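Side-chain contacts in Tol-Pal system protein TolB (Acinetobacter baumannii, PDB 7MX5), which is a periplasmic component of the Tol-Pal system, which probably takes part in outer membrane invagination during cell division and in keeping the outer membrane intact: residues I17-F22 with G27-V32; L36-R41 with G130-R135; Y97-L102 with S118-Q123. One frame throughout, in Å; residues are numbered along the deposited sequence.

Interaction 1: residues I17-F22 with G27-V32; sequences IAIVPF and GLYPIV
Pro21 and Tyr29 bring the two backbones together, their CA atoms 6.4 Å apart, where the chain leaves strand 16-19 and turns back into helix 29-37 of a beta-alpha-beta unit. The Tyr29 ring lies between two prolines. Pro21 CA sits over the centre of one face, 3.6 Å from the centroid, a CH-pi contact, and Pro30 CD lies over the opposite face, nearer the rim. Pro21 CB also reaches Tyr29 CZ at 3.5 Å. With CG between the backbone N and the carbonyl carbon (chi1 88°), the ring is carried up against Pro21. Tyr29 CB itself lies over the centre of the Phe22 ring, 3.6 Å from its centroid, a second CH-pi contact, while the Tyr29 ring turns an edge to that same aromatic, planes at 55°. Leu28 CD1 meets the rim of Phe22 in its plane, 3.6 Å from CE2. From the strand, Ile19 reaches out with CG1 anti to the backbone N (chi1 171°), and its CD1 packs on Tyr29 CB at 3.6 Å, on the Tyr29 carbonyl O and, more loosely, on Val32. Beyond this apolar seam, Leu28 and Val32 touch Ile110 and Ser118 of helix 110-126, respectively, and Ile19 pairs through its backbone with Ser45 of strand 43-45.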
ATOM      1  N   ILE A  17      -5.347   8.200 -22.390  1.00 49.01           N
ATOM      2  CA  ILE A  17      -5.290   9.586 -21.942  1.00 46.43           C
ATOM      3  C   ILE A  17      -4.098  10.245 -22.618  1.00 47.32           C
ATOM      4  O   ILE A  17      -2.944   9.954 -22.280  1.00 55.50           O
ATOM      5  CB  ILE A  17      -5.182   9.696 -20.415  1.00 44.00           C
ATOM      6  CG1 ILE A  17      -6.294   8.894 -19.739  1.00 54.77           C
ATOM      7  CG2 ILE A  17      -5.237  11.153 -19.984  1.00 39.55           C
ATOM      8  CD1 ILE A  17      -6.097   8.731 -18.252  1.00 44.86           C
ATOM      9  N   ALA A  18      -4.372  11.133 -23.570  1.00 43.13           N
ATOM     10  CA  ALA A  18      -3.316  11.919 -24.188  1.00 46.52           C
ATOM     11  C   ALA A  18      -2.875  13.017 -23.229  1.00 51.71           C
ATOM     12  O   ALA A  18      -3.708  13.697 -22.623  1.00 45.91           O
ATOM     13  CB  ALA A  18      -3.796  12.525 -25.506  1.00 58.08           C
ATOM     14  N   ILE A  19      -1.564  13.180 -23.081  1.00 46.98           N
ATOM     15  CA  ILE A  19      -0.997  14.218 -22.230  1.00 47.58           C
ATOM     16  C   ILE A  19      -0.034  15.036 -23.082  1.00 57.05           C
ATOM     17  O   ILE A  19       1.052  14.561 -23.434  1.00 56.65           O
ATOM     18  CB  ILE A  19      -0.304  13.641 -20.983  1.00 56.23           C
ATOM     19  CG1 ILE A  19       0.475  14.728 -20.240  1.00 55.61           C
ATOM     20  CG2 ILE A  19       0.580  12.441 -21.334  1.00 57.78           C
ATOM     21  CD1 ILE A  19       1.274  14.197 -19.075  1.00 62.50           C
ATOM     22  N   VAL A  20      -0.441  16.246 -23.438  1.00 61.78           N
ATOM     23  CA  VAL A  20       0.420  17.111 -24.250  1.00 61.79           C
ATOM     24  C   VAL A  20       1.590  17.588 -23.397  1.00 65.56           C
ATOM     25  O   VAL A  20       1.375  18.029 -22.253  1.00 65.31           O
ATOM     26  CB  VAL A  20      -0.379  18.294 -24.798  1.00 60.45           C
ATOM     27  CG1 VAL A  20       0.546  19.287 -25.488  1.00 68.15           C
ATOM     28  CG2 VAL A  20      -1.463  17.812 -25.749  1.00 63.85           C
ATOM     29  N   PRO A  21       2.835  17.492 -23.883  1.00 54.86           N
ATOM     30  CA  PRO A  21       3.969  18.057 -23.138  1.00 52.91           C
ATOM     31  C   PRO A  21       3.730  19.502 -22.738  1.00 46.58           C
ATOM     32  O   PRO A  21       3.458  20.352 -23.592  1.00 47.84           O
ATOM     33  CB  PRO A  21       5.138  17.938 -24.123  1.00 46.25           C
ATOM     34  CG  PRO A  21       4.758  16.843 -25.058  1.00 50.91           C
ATOM     35  CD  PRO A  21       3.263  16.668 -25.027  1.00 63.37           C
ATOM     36  N   PHE A  22       3.811  19.785 -21.441  1.00 45.75           N
ATOM     37  CA  PHE A  22       3.566  21.137 -20.959  1.00 55.70           C
ATOM     38  C   PHE A  22       4.660  22.070 -21.460  1.00 53.66           C
ATOM     39  O   PHE A  22       5.846  21.729 -21.435  1.00 55.89           O
ATOM     40  CB  PHE A  22       3.516  21.170 -19.427  1.00 51.76           C
ATOM     41  CG  PHE A  22       2.631  20.116 -18.804  1.00 50.42           C
ATOM     42  CD1 PHE A  22       1.592  19.531 -19.513  1.00 50.53           C
ATOM     43  CD2 PHE A  22       2.838  19.722 -17.493  1.00 46.82           C
ATOM     44  CE1 PHE A  22       0.787  18.570 -18.930  1.00 51.12           C
ATOM     45  CE2 PHE A  22       2.037  18.764 -16.903  1.00 53.01           C
ATOM     46  CZ  PHE A  22       1.010  18.186 -17.623  1.00 47.29           C
ATOM     47  N   GLY A  27       9.963  18.778 -16.072  1.00 60.33           N
ATOM     48  CA  GLY A  27      10.057  17.358 -15.804  1.00 45.89           C
ATOM     49  C   GLY A  27       8.834  16.797 -15.120  1.00 49.78           C
ATOM     50  O   GLY A  27       8.902  15.704 -14.547  1.00 52.81           O
ATOM     51  N   LEU A  28       7.712  17.517 -15.168  1.00 52.69           N
ATOM     52  CA  LEU A  28       6.510  17.148 -14.432  1.00 43.61           C
ATOM     53  C   LEU A  28       5.660  16.151 -15.209  1.00 47.01           C
ATOM     54  O   LEU A  28       5.270  15.107 -14.675  1.00 41.43           O
ATOM     55  CB  LEU A  28       5.701  18.408 -14.112  1.00 46.26           C
ATOM     56  CG  LEU A  28       4.586  18.385 -13.063  1.00 47.55           C
ATOM     57  CD1 LEU A  28       3.265  17.898 -13.648  1.00 51.36           C
ATOM     58  CD2 LEU A  28       4.990  17.540 -11.878  1.00 36.81           C
ATOM     59  N   TYR A  29       5.359  16.463 -16.469  1.00 50.75           N
ATOM     60  CA  TYR A  29       4.419  15.644 -17.225  1.00 48.07           C
ATOM     61  C   TYR A  29       4.886  14.210 -17.484  1.00 49.97           C
ATOM     62  O   TYR A  29       4.012  13.329 -17.554  1.00 52.22           O
ATOM     63  CB  TYR A  29       4.049  16.363 -18.536  1.00 49.47           C
ATOM     64  CG  TYR A  29       4.955  16.115 -19.725  1.00 49.87           C
ATOM     65  CD1 TYR A  29       4.785  15.002 -20.542  1.00 54.07           C
ATOM     66  CD2 TYR A  29       5.962  17.012 -20.049  1.00 47.59           C
ATOM     67  CE1 TYR A  29       5.608  14.781 -21.630  1.00 52.52           C
ATOM     68  CE2 TYR A  29       6.790  16.800 -21.133  1.00 46.06           C
ATOM     69  CZ  TYR A  29       6.609  15.685 -21.920  1.00 46.25           C
ATOM     70  OH  TYR A  29       7.431  15.474 -23.003  1.00 53.09           O
ATOM     71  N   PRO A  30       6.182  13.897 -17.641  1.00 49.09           N
ATOM     72  CA  PRO A  30       6.548  12.474 -17.739  1.00 51.03           C
ATOM     73  C   PRO A  30       6.188  11.683 -16.494  1.00 44.07           C
ATOM     74  O   PRO A  30       5.825  10.506 -16.601  1.00 47.57           O
ATOM     75  CB  PRO A  30       8.066  12.502 -17.970  1.00 54.71           C
ATOM     76  CG  PRO A  30       8.382  13.865 -18.420  1.00 45.03           C
ATOM     77  CD  PRO A  30       7.345  14.776 -17.862  1.00 48.86           C
ATOM     78  N   ILE A  31       6.274  12.301 -15.315  1.00 48.25           N
ATOM     79  CA  ILE A  31       5.843  11.633 -14.091  1.00 52.56           C
ATOM     80  C   ILE A  31       4.341  11.383 -14.123  1.00 44.31           C
ATOM     81  O   ILE A  31       3.866  10.312 -13.724  1.00 41.05           O
ATOM     82  CB  ILE A  31       6.255  12.463 -12.861  1.00 42.87           C
ATOM     83  CG1 ILE A  31       7.778  12.498 -12.726  1.00 43.22           C
ATOM     84  CG2 ILE A  31       5.616  11.906 -11.597  1.00 34.54           C
ATOM     85  CD1 ILE A  31       8.277  13.488 -11.693  1.00 35.73           C
ATOM     86  N   VAL A  32       3.570  12.362 -14.604  1.00 41.69           N
ATOM     87  CA  VAL A  32       2.124  12.189 -14.702  1.00 42.48           C
ATOM     88  C   VAL A  32       1.782  11.103 -15.714  1.00 46.29           C
ATOM     89  O   VAL A  32       0.928  10.244 -15.460  1.00 49.02           O
ATOM     90  CB  VAL A  32       1.452  13.527 -15.059  1.00 38.88           C
ATOM     91  CG1 VAL A  32      -0.041  13.331 -15.283  1.00 35.57           C
ATOM     92  CG2 VAL A  32       1.705  14.555 -13.968  1.00 46.67           C
TER

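Interaction 2: residues L36-R41 with G130-R135; sequences LNRSGR and GDFSGR
The seam between the amino-terminal alpha/beta domain of TolB and its beta-propeller is where Phe132 meets Arg38 and Ser39. Phe132 belongs to the linker that runs from helix 110-126 to strand 135-141, a strand of a four-stranded propeller sheet, and its partners lie in the turn that ends helix 29-37. The backbones stay well apart, with Ser39 CA and Phe132 CA 8.1 Å from each other, and the aromatic side chain bridges the gap. Its CG stands anti to the carbonyl carbon (chi1 -54°), which sends the ring across to the turn.

Arg38 runs past Phe132 in the opposite direction, extended from CG to NE. Its guanidinium stands almost perpendicular to the ring, at 87°, and receives Phe132 CD1 over one of its faces. It is therefore the rim of the ring that meets the flat of the cation: CD1 lies 3.6 Å from Arg38 NH1. Further along the rim, Ser39 CB approaches in the ring plane, 3.5 Å from Phe132 CZ.

The charged end of Arg38 is held by other partners. Asp35 makes a salt bridge to NH2, and Thr157 OG1 bonds to both Arg38 NH1 and the carbonyl O of Phe132, tying both sides of the contact to one hydroxyl. Asp119 of helix 110-126 accepts from the backbone N-H groups of Phe132 (at OD1) and Ser133 (at OD2).

Ser39 fixes the turn itself. Its OG gives a hydrogen bond to Leu36 O at 2.9 Å. The same oxygen accepts from Arg41 N at 3.3 Å, a nearly straight bond of 163° that closes an ST turn.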
ATOM      1  N   LEU A  36      -0.274   7.678 -14.738  1.00 44.93           N
ATOM      2  CA  LEU A  36      -1.495   7.257 -15.418  1.00 45.26           C
ATOM      3  C   LEU A  36      -1.338   5.879 -16.048  1.00 41.54           C
ATOM      4  O   LEU A  36      -2.308   5.115 -16.119  1.00 43.39           O
ATOM      5  CB  LEU A  36      -1.883   8.287 -16.478  1.00 31.99           C
ATOM      6  CG  LEU A  36      -2.319   9.658 -15.954  1.00 44.73           C
ATOM      7  CD1 LEU A  36      -3.114  10.413 -17.007  1.00 35.71           C
ATOM      8  CD2 LEU A  36      -3.126   9.516 -14.671  1.00 44.76           C
ATOM      9  N   ASN A  37      -0.131   5.540 -16.501  1.00 39.23           N
ATOM     10  CA  ASN A  37       0.121   4.222 -17.068  1.00 53.97           C
ATOM     11  C   ASN A  37       0.264   3.138 -16.009  1.00 45.23           C
ATOM     12  O   ASN A  37       0.260   1.952 -16.359  1.00 44.49           O
ATOM     13  CB  ASN A  37       1.374   4.255 -17.945  1.00 44.15           C
ATOM     14  CG  ASN A  37       1.064   4.607 -19.387  1.00 55.42           C
ATOM     15  OD1 ASN A  37       0.391   3.853 -20.090  1.00 60.05           O
ATOM     16  ND2 ASN A  37       1.551   5.758 -19.834  1.00 60.52           N
ATOM     17  N   ARG A  38       0.392   3.507 -14.734  1.00 42.50           N
ATOM     18  CA  ARG A  38       0.419   2.539 -13.644  1.00 46.73           C
ATOM     19  C   ARG A  38      -0.826   2.629 -12.767  1.00 44.67           C
ATOM     20  O   ARG A  38      -0.827   2.131 -11.636  1.00 39.06           O
ATOM     21  CB  ARG A  38       1.693   2.704 -12.809  1.00 38.38           C
ATOM     22  CG  ARG A  38       1.729   3.917 -11.891  1.00 56.98           C
ATOM     23  CD  ARG A  38       2.909   3.822 -10.930  1.00 54.63           C
ATOM     24  NE  ARG A  38       3.223   5.098 -10.297  1.00 50.47           N
ATOM     25  CZ  ARG A  38       2.868   5.429  -9.063  1.00 49.22           C
ATOM     26  NH1 ARG A  38       2.176   4.602  -8.297  1.00 60.36           N
ATOM     27  NH2 ARG A  38       3.217   6.619  -8.585  1.00 43.50           N
ATOM     28  N   SER A  39      -1.896   3.240 -13.278  1.00 43.68           N
ATOM     29  CA  SER A  39      -3.147   3.377 -12.544  1.00 51.72           C
ATOM     30  C   SER A  39      -3.964   2.093 -12.504  1.00 42.20           C
ATOM     31  O   SER A  39      -4.903   2.003 -11.705  1.00 35.40           O
ATOM     32  CB  SER A  39      -3.994   4.492 -13.161  1.00 45.04           C
ATOM     33  OG  SER A  39      -4.475   4.113 -14.441  1.00 37.13           O
ATOM     34  N   GLY A  40      -3.641   1.108 -13.338  1.00 46.03           N
ATOM     35  CA  GLY A  40      -4.438  -0.097 -13.430  1.00 52.97           C
ATOM     36  C   GLY A  40      -5.769   0.068 -14.125  1.00 49.48           C
ATOM     37  O   GLY A  40      -6.502  -0.919 -14.266  1.00 60.90           O
ATOM     38  N   ARG A  41      -6.106   1.280 -14.567  1.00 50.18           N
ATOM     39  CA  ARG A  41      -7.374   1.547 -15.227  1.00 51.93           C
ATOM     40  C   ARG A  41      -7.241   2.346 -16.513  1.00 57.35           C
ATOM     41  O   ARG A  41      -8.239   2.490 -17.228  1.00 49.63           O
ATOM     42  CB  ARG A  41      -8.322   2.302 -14.281  1.00 43.30           C
ATOM     43  CG  ARG A  41      -9.201   1.409 -13.426  1.00 44.61           C
ATOM     44  CD  ARG A  41     -10.456   2.146 -12.992  1.00 52.98           C
ATOM     45  NE  ARG A  41     -10.993   2.976 -14.064  1.00 53.96           N
ATOM     46  CZ  ARG A  41     -12.278   3.266 -14.217  1.00 56.66           C
ATOM     47  NH1 ARG A  41     -13.194   2.808 -13.379  1.00 49.97           N
ATOM     48  NH2 ARG A  41     -12.654   4.034 -15.236  1.00 62.36           N
ATOM     49  N   GLY A 130      -7.222   9.042  -5.964  1.00 35.32           N
ATOM     50  CA  GLY A 130      -5.983   8.486  -6.463  1.00 36.82           C
ATOM     51  C   GLY A 130      -5.023   8.135  -5.345  1.00 32.38           C
ATOM     52  O   GLY A 130      -5.069   8.686  -4.244  1.00 43.72           O
ATOM     53  N   ASP A 131      -4.129   7.188  -5.637  1.00 36.50           N
ATOM     54  CA  ASP A 131      -3.170   6.712  -4.648  1.00 41.13           C
ATOM     55  C   ASP A 131      -1.732   6.814  -5.144  1.00 44.44           C
ATOM     56  O   ASP A 131      -0.848   6.144  -4.599  1.00 40.65           O
ATOM     57  CB  ASP A 131      -3.486   5.273  -4.235  1.00 30.74           C
ATOM     58  CG  ASP A 131      -4.339   5.202  -2.984  1.00 37.73           C
ATOM     59  OD1 ASP A 131      -4.468   6.231  -2.289  1.00 45.28           O
ATOM     60  OD2 ASP A 131      -4.881   4.116  -2.695  1.00 40.45           O
ATOM     61  N   PHE A 132      -1.476   7.631  -6.168  1.00 43.40           N
ATOM     62  CA  PHE A 132      -0.098   7.861  -6.590  1.00 49.83           C
ATOM     63  C   PHE A 132       0.670   8.638  -5.530  1.00 45.17           C
ATOM     64  O   PHE A 132       1.860   8.388  -5.307  1.00 44.07           O
ATOM     65  CB  PHE A 132      -0.076   8.591  -7.931  1.00 39.44           C
ATOM     66  CG  PHE A 132      -0.878   7.905  -8.994  1.00 42.31           C
ATOM     67  CD1 PHE A 132      -0.499   6.659  -9.465  1.00 40.89           C
ATOM     68  CD2 PHE A 132      -2.018   8.494  -9.513  1.00 39.42           C
ATOM     69  CE1 PHE A 132      -1.237   6.019 -10.437  1.00 40.87           C
ATOM     70  CE2 PHE A 132      -2.760   7.858 -10.488  1.00 43.54           C
ATOM     71  CZ  PHE A 132      -2.368   6.619 -10.950  1.00 42.79           C
ATOM     72  N   SER A 133       0.007   9.583  -4.870  1.00 42.83           N
ATOM     73  CA  SER A 133       0.536  10.152  -3.644  1.00 48.17           C
ATOM     74  C   SER A 133       0.330   9.167  -2.500  1.00 48.69           C
ATOM     75  O   SER A 133      -0.655   8.424  -2.461  1.00 58.57           O
ATOM     76  CB  SER A 133      -0.142  11.484  -3.323  1.00 42.09           C
ATOM     77  OG  SER A 133      -0.023  12.390  -4.406  1.00 46.07           O
ATOM     78  N   GLY A 134       1.274   9.161  -1.569  1.00 42.49           N
ATOM     79  CA  GLY A 134       1.269   8.217  -0.472  1.00 44.32           C
ATOM     80  C   GLY A 134       2.587   7.476  -0.369  1.00 42.61           C
ATOM     81  O   GLY A 134       3.444   7.535  -1.248  1.00 40.41           O
ATOM     82  N   ARG A 135       2.727   6.762   0.742  1.00 39.82           N
ATOM     83  CA  ARG A 135       3.978   6.105   1.082  1.00 37.51           C
ATOM     84  C   ARG A 135       3.737   4.636   1.395  1.00 38.59           C
ATOM     85  O   ARG A 135       2.648   4.242   1.823  1.00 35.37           O
ATOM     86  CB  ARG A 135       4.652   6.794   2.274  1.00 39.64           C
ATOM     87  CG  ARG A 135       4.811   8.296   2.097  1.00 37.35           C
ATOM     88  CD  ARG A 135       6.115   8.629   1.395  1.00 43.26           C
ATOM     89  NE  ARG A 135       7.253   8.486   2.293  1.00 47.00           N
ATOM     90  CZ  ARG A 135       8.521   8.601   1.924  1.00 44.55           C
ATOM     91  NH1 ARG A 135       8.857   8.855   0.670  1.00 46.57           N
ATOM     92  NH2 ARG A 135       9.477   8.453   2.836  1.00 55.35           N
TER

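Interaction 3: residues Y97-L102 with S118-Q123; sequences YLLNEL and SDAIYQ
Leu99 carries the contact between segments 97-102 and 118-123, a strand-on-helix packing of strand 96-105 against helix 110-126 at the edge of the mixed sheet in the amino-terminal alpha/beta domain. Leu99 and Ile121 bring the two backbones nearest, their CA atoms 7.5 Å apart, and no hydrogen bond passes between the segments. The contact is made almost wholly by one methyl. Leu99 CD1 lies against the peptide that joins Ala120 to Ile121, 3.3 Å from Ala120 O and 3.7 Å from Ile121 N, so it rests on the helix backbone as much as on any side chain. Round that methyl, Ala120 CB stands at 4.0 Å and Ile121 CG1 at 4.1 Å. Ala120 points toward the strand, and with only a methyl to offer it lets the leucine come close to the helix. CG of Leu99 is anti to its own carbonyl carbon (chi1 -61°), a setting that directs the isobutyl group to the helix surface.

One shell out, Leu99 also touches Ala124, a turn further along the helix, and Leu98 touches Leu125, while Ala120 touches Tyr87 of the neighbouring strand 83-91. Ile121 sets off in the other direction, into the interior, where it meets Val32 and Leu36 of helix 29-37. Helix 110-126 thus lies between the edge strand on one flank and helix 29-37 on another.

The position of Leu99 is set by the strand itself. A classic beta bulge places Leu98 and Leu99 together opposite Leu89, with both bonded to it through the backbone, and the chain turns a corner at Leu98. Within the helix, the turn that carries Ala120 and Ile121 is closed by Tyr122 N bonding to Ser118 O at 2.9 Å.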
ATOM      1  N   TYR A  97     -14.302  20.447 -19.767  1.00 55.49           N
ATOM      2  CA  TYR A  97     -13.164  20.226 -18.888  1.00 47.91           C
ATOM      3  C   TYR A  97     -13.610  19.476 -17.641  1.00 50.38           C
ATOM      4  O   TYR A  97     -14.563  19.884 -16.969  1.00 42.59           O
ATOM      5  CB  TYR A  97     -12.512  21.553 -18.494  1.00 38.74           C
ATOM      6  CG  TYR A  97     -11.677  22.175 -19.587  1.00 48.62           C
ATOM      7  CD1 TYR A  97     -10.466  21.612 -19.968  1.00 47.64           C
ATOM      8  CD2 TYR A  97     -12.098  23.328 -20.237  1.00 52.43           C
ATOM      9  CE1 TYR A  97      -9.698  22.178 -20.967  1.00 41.97           C
ATOM     10  CE2 TYR A  97     -11.336  23.901 -21.236  1.00 55.36           C
ATOM     11  CZ  TYR A  97     -10.138  23.321 -21.597  1.00 48.02           C
ATOM     12  OH  TYR A  97      -9.375  23.886 -22.592  1.00 54.49           O
ATOM     13  N   LEU A  98     -12.922  18.377 -17.339  1.00 47.62           N
ATOM     14  CA  LEU A  98     -13.136  17.675 -16.082  1.00 41.97           C
ATOM     15  C   LEU A  98     -12.310  18.264 -14.951  1.00 40.49           C
ATOM     16  O   LEU A  98     -12.703  18.157 -13.783  1.00 33.14           O
ATOM     17  CB  LEU A  98     -12.809  16.187 -16.242  1.00 38.02           C
ATOM     18  CG  LEU A  98     -13.718  15.410 -17.197  1.00 43.66           C
ATOM     19  CD1 LEU A  98     -13.456  13.917 -17.094  1.00 39.09           C
ATOM     20  CD2 LEU A  98     -15.181  15.721 -16.917  1.00 33.75           C
ATOM     21  N   LEU A  99     -11.178  18.889 -15.273  1.00 47.22           N
ATOM     22  CA  LEU A  99     -10.338  19.559 -14.292  1.00 39.23           C
ATOM     23  C   LEU A  99      -9.776  20.835 -14.896  1.00 42.10           C
ATOM     24  O   LEU A  99      -9.459  20.883 -16.087  1.00 39.72           O
ATOM     25  CB  LEU A  99      -9.182  18.666 -13.821  1.00 42.45           C
ATOM     26  CG  LEU A  99      -9.519  17.350 -13.119  1.00 49.92           C
ATOM     27  CD1 LEU A  99      -8.282  16.472 -13.033  1.00 38.79           C
ATOM     28  CD2 LEU A  99     -10.097  17.610 -11.736  1.00 40.32           C
ATOM     29  N   ASN A 100      -9.663  21.870 -14.065  1.00 43.67           N
ATOM     30  CA  ASN A 100      -8.983  23.114 -14.429  1.00 37.70           C
ATOM     31  C   ASN A 100      -8.408  23.674 -13.127  1.00 41.85           C
ATOM     32  O   ASN A 100      -9.053  24.467 -12.439  1.00 44.85           O
ATOM     33  CB  ASN A 100      -9.916  24.105 -15.109  1.00 43.90           C
ATOM     34  CG  ASN A 100      -9.241  25.431 -15.409  1.00 54.03           C
ATOM     35  OD1 ASN A 100      -8.313  25.501 -16.216  1.00 44.43           O
ATOM     36  ND2 ASN A 100      -9.704  26.492 -14.757  1.00 43.71           N
ATOM     37  N   GLU A 101      -7.196  23.237 -12.796  1.00 43.48           N
ATOM     38  CA  GLU A 101      -6.626  23.467 -11.479  1.00 51.94           C
ATOM     39  C   GLU A 101      -5.236  24.075 -11.590  1.00 45.50           C
ATOM     40  O   GLU A 101      -4.534  23.897 -12.590  1.00 41.21           O
ATOM     41  CB  GLU A 101      -6.545  22.160 -10.676  1.00 47.47           C
ATOM     42  CG  GLU A 101      -7.872  21.434 -10.529  1.00 46.92           C
ATOM     43  CD  GLU A 101      -8.740  22.019  -9.433  1.00 56.10           C
ATOM     44  OE1 GLU A 101      -8.297  22.978  -8.767  1.00 57.78           O
ATOM     45  OE2 GLU A 101      -9.867  21.518  -9.237  1.00 59.18           O
ATOM     46  N   LEU A 102      -4.852  24.797 -10.541  1.00 40.34           N
ATOM     47  CA  LEU A 102      -3.492  25.281 -10.357  1.00 48.40           C
ATOM     48  C   LEU A 102      -2.949  24.707  -9.058  1.00 44.04           C
ATOM     49  O   LEU A 102      -3.635  24.730  -8.031  1.00 45.74           O
ATOM     50  CB  LEU A 102      -3.435  26.811 -10.319  1.00 49.86           C
ATOM     51  CG  LEU A 102      -2.019  27.387 -10.229  1.00 49.43           C
ATOM     52  CD1 LEU A 102      -1.556  27.916 -11.580  1.00 57.07           C
ATOM     53  CD2 LEU A 102      -1.926  28.463  -9.158  1.00 56.31           C
ATOM     54  N   SER A 118      -1.730  13.582 -11.000  1.00 43.22           N
ATOM     55  CA  SER A 118      -2.248  12.282 -11.412  1.00 34.11           C
ATOM     56  C   SER A 118      -3.362  11.803 -10.491  1.00 31.77           C
ATOM     57  O   SER A 118      -4.300  11.141 -10.951  1.00 34.73           O
ATOM     58  CB  SER A 118      -1.115  11.259 -11.450  1.00 32.64           C
ATOM     59  OG  SER A 118      -0.006  11.754 -12.180  1.00 42.91           O
ATOM     60  N   ASP A 119      -3.275  12.116  -9.196  1.00 28.88           N
ATOM     61  CA  ASP A 119      -4.347  11.753  -8.275  1.00 31.36           C
ATOM     62  C   ASP A 119      -5.643  12.469  -8.634  1.00 36.74           C
ATOM     63  O   ASP A 119      -6.731  11.890  -8.531  1.00 28.94           O
ATOM     64  CB  ASP A 119      -3.940  12.077  -6.837  1.00 40.62           C
ATOM     65  CG  ASP A 119      -3.175  10.946  -6.177  1.00 42.51           C
ATOM     66  OD1 ASP A 119      -2.835   9.968  -6.874  1.00 39.65           O
ATOM     67  OD2 ASP A 119      -2.914  11.036  -4.959  1.00 45.53           O
ATOM     68  N   ALA A 120      -5.545  13.729  -9.064  1.00 31.33           N
ATOM     69  CA  ALA A 120      -6.739  14.477  -9.442  1.00 36.19           C
ATOM     70  C   ALA A 120      -7.316  13.968 -10.756  1.00 38.05           C
ATOM     71  O   ALA A 120      -8.542  13.922 -10.925  1.00 37.53           O
ATOM     72  CB  ALA A 120      -6.417  15.968  -9.536  1.00 32.59           C
ATOM     73  N   ILE A 121      -6.453  13.588 -11.701  1.00 30.80           N
ATOM     74  CA  ILE A 121      -6.927  13.031 -12.966  1.00 30.44           C
ATOM     75  C   ILE A 121      -7.653  11.714 -12.724  1.00 31.86           C
ATOM     76  O   ILE A 121      -8.725  11.464 -13.288  1.00 33.63           O
ATOM     77  CB  ILE A 121      -5.754  12.858 -13.948  1.00 32.35           C
ATOM     78  CG1 ILE A 121      -5.163  14.218 -14.325  1.00 33.04           C
ATOM     79  CG2 ILE A 121      -6.202  12.105 -15.193  1.00 27.89           C
ATOM     80  CD1 ILE A 121      -3.944  14.125 -15.219  1.00 28.18           C
ATOM     81  N   TYR A 122      -7.079  10.855 -11.878  1.00 32.14           N
ATOM     82  CA  TYR A 122      -7.698   9.569 -11.576  1.00 33.88           C
ATOM     83  C   TYR A 122      -9.066   9.751 -10.931  1.00 35.79           C
ATOM     84  O   TYR A 122     -10.031   9.072 -11.298  1.00 36.16           O
ATOM     85  CB  TYR A 122      -6.773   8.760 -10.666  1.00 36.10           C
ATOM     86  CG  TYR A 122      -7.242   7.354 -10.359  1.00 33.92           C
ATOM     87  CD1 TYR A 122      -6.883   6.290 -11.174  1.00 40.70           C
ATOM     88  CD2 TYR A 122      -8.024   7.091  -9.243  1.00 28.46           C
ATOM     89  CE1 TYR A 122      -7.301   5.003 -10.893  1.00 42.29           C
ATOM     90  CE2 TYR A 122      -8.447   5.808  -8.954  1.00 35.44           C
ATOM     91  CZ  TYR A 122      -8.083   4.767  -9.783  1.00 37.66           C
ATOM     92  OH  TYR A 122      -8.502   3.487  -9.499  1.00 39.33           O
ATOM     93  N   GLN A 123      -9.169  10.671  -9.968  1.00 36.21           N
ATOM     94  CA  GLN A 123     -10.439  10.891  -9.286  1.00 41.99           C
ATOM     95  C   GLN A 123     -11.480  11.487 -10.228  1.00 41.62           C
ATOM     96  O   GLN A 123     -12.671  11.175 -10.122  1.00 38.11           O
ATOM     97  CB  GLN A 123     -10.229  11.798  -8.074  1.00 34.98           C
ATOM     98  CG  GLN A 123     -11.435  11.912  -7.161  1.00 35.39           C
ATOM     99  CD  GLN A 123     -11.109  12.619  -5.863  1.00 45.27           C
ATOM    100  OE1 GLN A 123     -10.883  13.828  -5.842  1.00 57.11           O
ATOM    101  NE2 GLN A 123     -11.082  11.866  -4.769  1.00 55.32           N
TER

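Helix 110-126 ties the three contacts together, though only interaction 3 takes a segment from it. Interactions 1 and 2 follow each other along helix 29-37, their centres about 15 Å apart, and meet where Ile17 CD1 packs on Leu36 CD1 at 3.6 Å. Interaction 3 lies about 13 Å, centre to centre, from each of the others. It touches interaction 1 through Val32, whose CG1 is 4.0 Å from Ile121 CD1. Its link to interaction 2 is polar: Phe132 N lies 2.8 Å from Asp119 OD1, a probable hydrogen bond. Packing that begins in the sheet of the amino-terminal domain thus continues through two helices to the linker entering the propeller.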